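Local coordinates for MHC class I antigen (Ctenopharyngodon idella, PDB 5H5Z), which probably presents short peptides to T cells at the cell surface, as a class I histocompatibility heavy chain paired with beta-2-microglobulin, at residues G1-Y9 with C160-V168. Sequence-based numbering, arbitrary orientation.
Sequences GTHSLKYVY and CIEWLKKYV
With CG anti to the backbone N in both L5 (chi1 170°) and L164 (chi1 174°), each CG sits beside its own carbonyl carbon and the leucine branches meet between strand and helix, L5 CB lying 4.0 Å from L164 CD1. The L164 methyls settle on the strand backbone, CD1 3.6 Å from S4 C and CD2 3.5 Å from H3 O. The L5 branches press against the helix side facing the strand: CD2 comes within 3.9 Å of C160 SG and also meets Y167 CE2 at the ring's edge, near its plane. One turn on from L164, V168 lays CG1 over a face of the H3 imidazole, a CH-pi contact 4.0 Å from the ring centroid, while CG2 sits 3.7 Å from H3 CG. H3 ND1 is hydrogen-bonded to D28. Y7 OH and Y167 OH approach to 4.1 Å beside the bound peptide; each is hydrogen-bonded to its backbone, and Y167 OH also to Y57 OH. The axes of helix 160-168 and strand 3-9 run at 117°. The C160-C98 disulfide ties helix 148-170 to strand 90-100, the antiparallel neighbour of strand 3-13 in the class I groove floor; strand 21-27 flanks strand 3-13 on the other side.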
# COMPACT_ATOMS: atom_id res chain seq x y z
N GLY A 1 2.71 -18.17 11.69
CA GLY A 1 1.84 -17.43 10.73
C GLY A 1 2.40 -17.46 9.32
O GLY A 1 3.55 -17.84 9.10
N THR A 2 1.56 -17.07 8.37
CA THR A 2 1.98 -16.94 6.97
C THR A 2 2.81 -15.67 6.82
O THR A 2 2.54 -14.66 7.47
CB THR A 2 0.75 -16.91 6.03
OG1 THR A 2 0.03 -18.14 6.15
CG2 THR A 2 1.15 -16.71 4.58
N HIS A 3 3.84 -15.73 5.99
CA HIS A 3 4.65 -14.56 5.69
C HIS A 3 4.95 -14.54 4.22
O HIS A 3 4.88 -15.58 3.55
CB HIS A 3 5.95 -14.56 6.50
CG HIS A 3 5.73 -14.53 7.98
ND1 HIS A 3 5.26 -13.42 8.64
CD2 HIS A 3 5.90 -15.49 8.92
CE1 HIS A 3 5.16 -13.69 9.93
NE2 HIS A 3 5.54 -14.93 10.13
N SER A 4 5.29 -13.36 3.71
CA SER A 4 5.57 -13.19 2.29
C SER A 4 6.74 -12.26 2.03
O SER A 4 7.01 -11.34 2.82
CB SER A 4 4.33 -12.66 1.56
OG SER A 4 4.04 -11.34 1.99
N LEU A 5 7.43 -12.51 0.92
CA LEU A 5 8.47 -11.64 0.41
C LEU A 5 8.07 -11.24 -1.01
O LEU A 5 7.74 -12.11 -1.82
CB LEU A 5 9.83 -12.37 0.39
CG LEU A 5 11.01 -11.70 -0.32
CD1 LEU A 5 11.35 -10.33 0.24
CD2 LEU A 5 12.25 -12.61 -0.32
N LYS A 6 8.07 -9.94 -1.29
CA LYS A 6 7.64 -9.44 -2.60
C LYS A 6 8.51 -8.29 -3.08
O LYS A 6 8.96 -7.45 -2.30
CB LYS A 6 6.18 -8.94 -2.56
CG LYS A 6 5.15 -9.96 -2.12
CD LYS A 6 3.80 -9.30 -1.95
CE LYS A 6 2.73 -10.28 -1.50
NZ LYS A 6 1.45 -9.55 -1.30
N TYR A 7 8.75 -8.27 -4.39
CA TYR A 7 9.44 -7.16 -5.03
C TYR A 7 8.52 -6.54 -6.06
O TYR A 7 7.83 -7.25 -6.79
CB TYR A 7 10.76 -7.62 -5.65
CG TYR A 7 11.78 -7.95 -4.60
CD1 TYR A 7 12.58 -6.96 -4.04
CD2 TYR A 7 11.93 -9.26 -4.13
CE1 TYR A 7 13.52 -7.25 -3.06
CE2 TYR A 7 12.86 -9.56 -3.14
CZ TYR A 7 13.65 -8.55 -2.61
OH TYR A 7 14.57 -8.84 -1.63
N VAL A 8 8.51 -5.21 -6.10
CA VAL A 8 7.74 -4.48 -7.11
C VAL A 8 8.68 -3.50 -7.82
O VAL A 8 9.27 -2.62 -7.19
CB VAL A 8 6.47 -3.79 -6.55
CG1 VAL A 8 5.45 -4.83 -6.08
CG2 VAL A 8 6.80 -2.82 -5.42
N TYR A 9 8.85 -3.69 -9.13
CA TYR A 9 9.71 -2.82 -9.94
C TYR A 9 8.85 -1.91 -10.81
O TYR A 9 7.92 -2.38 -11.47
CB TYR A 9 10.59 -3.62 -10.89
CG TYR A 9 11.58 -4.62 -10.29
CD1 TYR A 9 11.84 -4.67 -8.91
CD2 TYR A 9 12.26 -5.50 -11.12
CE1 TYR A 9 12.75 -5.59 -8.40
CE2 TYR A 9 13.18 -6.41 -10.62
CZ TYR A 9 13.41 -6.46 -9.26
OH TYR A 9 14.31 -7.38 -8.78
N CYS A 160 13.97 -17.42 -2.93
CA CYS A 160 12.99 -16.51 -2.32
C CYS A 160 12.58 -16.97 -0.91
O CYS A 160 12.58 -16.17 0.04
CB CYS A 160 11.76 -16.38 -3.23
SG CYS A 160 10.58 -15.09 -2.76
N ILE A 161 12.23 -18.24 -0.79
CA ILE A 161 11.79 -18.83 0.49
C ILE A 161 12.94 -18.88 1.50
O ILE A 161 12.75 -18.59 2.69
CB ILE A 161 11.15 -20.23 0.27
CG1 ILE A 161 9.80 -20.10 -0.46
CG2 ILE A 161 11.01 -21.01 1.57
CD1 ILE A 161 8.70 -19.38 0.32
N GLU A 162 14.14 -19.21 1.03
CA GLU A 162 15.31 -19.26 1.92
C GLU A 162 15.55 -17.89 2.57
O GLU A 162 15.79 -17.80 3.79
CB GLU A 162 16.54 -19.73 1.14
CG GLU A 162 16.48 -21.19 0.72
CD GLU A 162 17.44 -21.54 -0.40
OE1 GLU A 162 18.45 -20.82 -0.58
OE2 GLU A 162 17.19 -22.54 -1.10
N TRP A 163 15.46 -16.84 1.77
CA TRP A 163 15.65 -15.48 2.25
C TRP A 163 14.47 -14.99 3.09
O TRP A 163 14.67 -14.33 4.11
CB TRP A 163 15.96 -14.52 1.10
CG TRP A 163 17.40 -14.58 0.70
CD1 TRP A 163 17.93 -15.26 -0.35
CD2 TRP A 163 18.49 -13.96 1.37
NE1 TRP A 163 19.30 -15.10 -0.38
CE2 TRP A 163 19.67 -14.30 0.67
CE3 TRP A 163 18.60 -13.13 2.50
CZ2 TRP A 163 20.94 -13.85 1.05
CZ3 TRP A 163 19.86 -12.68 2.88
CH2 TRP A 163 21.01 -13.04 2.16
N LEU A 164 13.25 -15.33 2.67
CA LEU A 164 12.08 -15.00 3.48
C LEU A 164 12.24 -15.55 4.90
O LEU A 164 12.04 -14.82 5.88
CB LEU A 164 10.79 -15.52 2.83
CG LEU A 164 9.51 -15.37 3.65
CD1 LEU A 164 9.24 -13.93 4.06
CD2 LEU A 164 8.33 -15.95 2.89
N LYS A 165 12.63 -16.81 5.02
CA LYS A 165 12.87 -17.42 6.33
C LYS A 165 13.89 -16.62 7.18
O LYS A 165 13.68 -16.42 8.38
CB LYS A 165 13.28 -18.89 6.19
CG LYS A 165 12.14 -19.79 5.75
CD LYS A 165 12.60 -21.22 5.49
CE LYS A 165 11.42 -22.10 5.09
NZ LYS A 165 11.86 -23.36 4.45
N LYS A 166 14.96 -16.16 6.54
CA LYS A 166 15.96 -15.32 7.21
C LYS A 166 15.35 -14.00 7.68
O LYS A 166 15.58 -13.59 8.82
CB LYS A 166 17.17 -15.04 6.30
CG LYS A 166 18.11 -16.22 6.07
CD LYS A 166 19.09 -15.87 4.97
CE LYS A 166 20.49 -16.36 5.27
NZ LYS A 166 21.13 -15.61 6.39
N TYR A 167 14.57 -13.34 6.81
CA TYR A 167 13.94 -12.06 7.14
C TYR A 167 12.95 -12.19 8.29
O TYR A 167 12.88 -11.31 9.15
CB TYR A 167 13.25 -11.44 5.91
CG TYR A 167 14.17 -11.17 4.73
CD1 TYR A 167 15.52 -10.86 4.92
CD2 TYR A 167 13.68 -11.22 3.42
CE1 TYR A 167 16.36 -10.61 3.85
CE2 TYR A 167 14.53 -10.98 2.33
CZ TYR A 167 15.86 -10.67 2.56
OH TYR A 167 16.70 -10.42 1.49
N VAL A 168 12.18 -13.28 8.29
CA VAL A 168 11.19 -13.53 9.34
C VAL A 168 11.89 -13.66 10.69
O VAL A 168 11.42 -13.10 11.68
CB VAL A 168 10.28 -14.74 9.02
CG1 VAL A 168 9.37 -15.08 10.19
CG2 VAL A 168 9.43 -14.44 7.79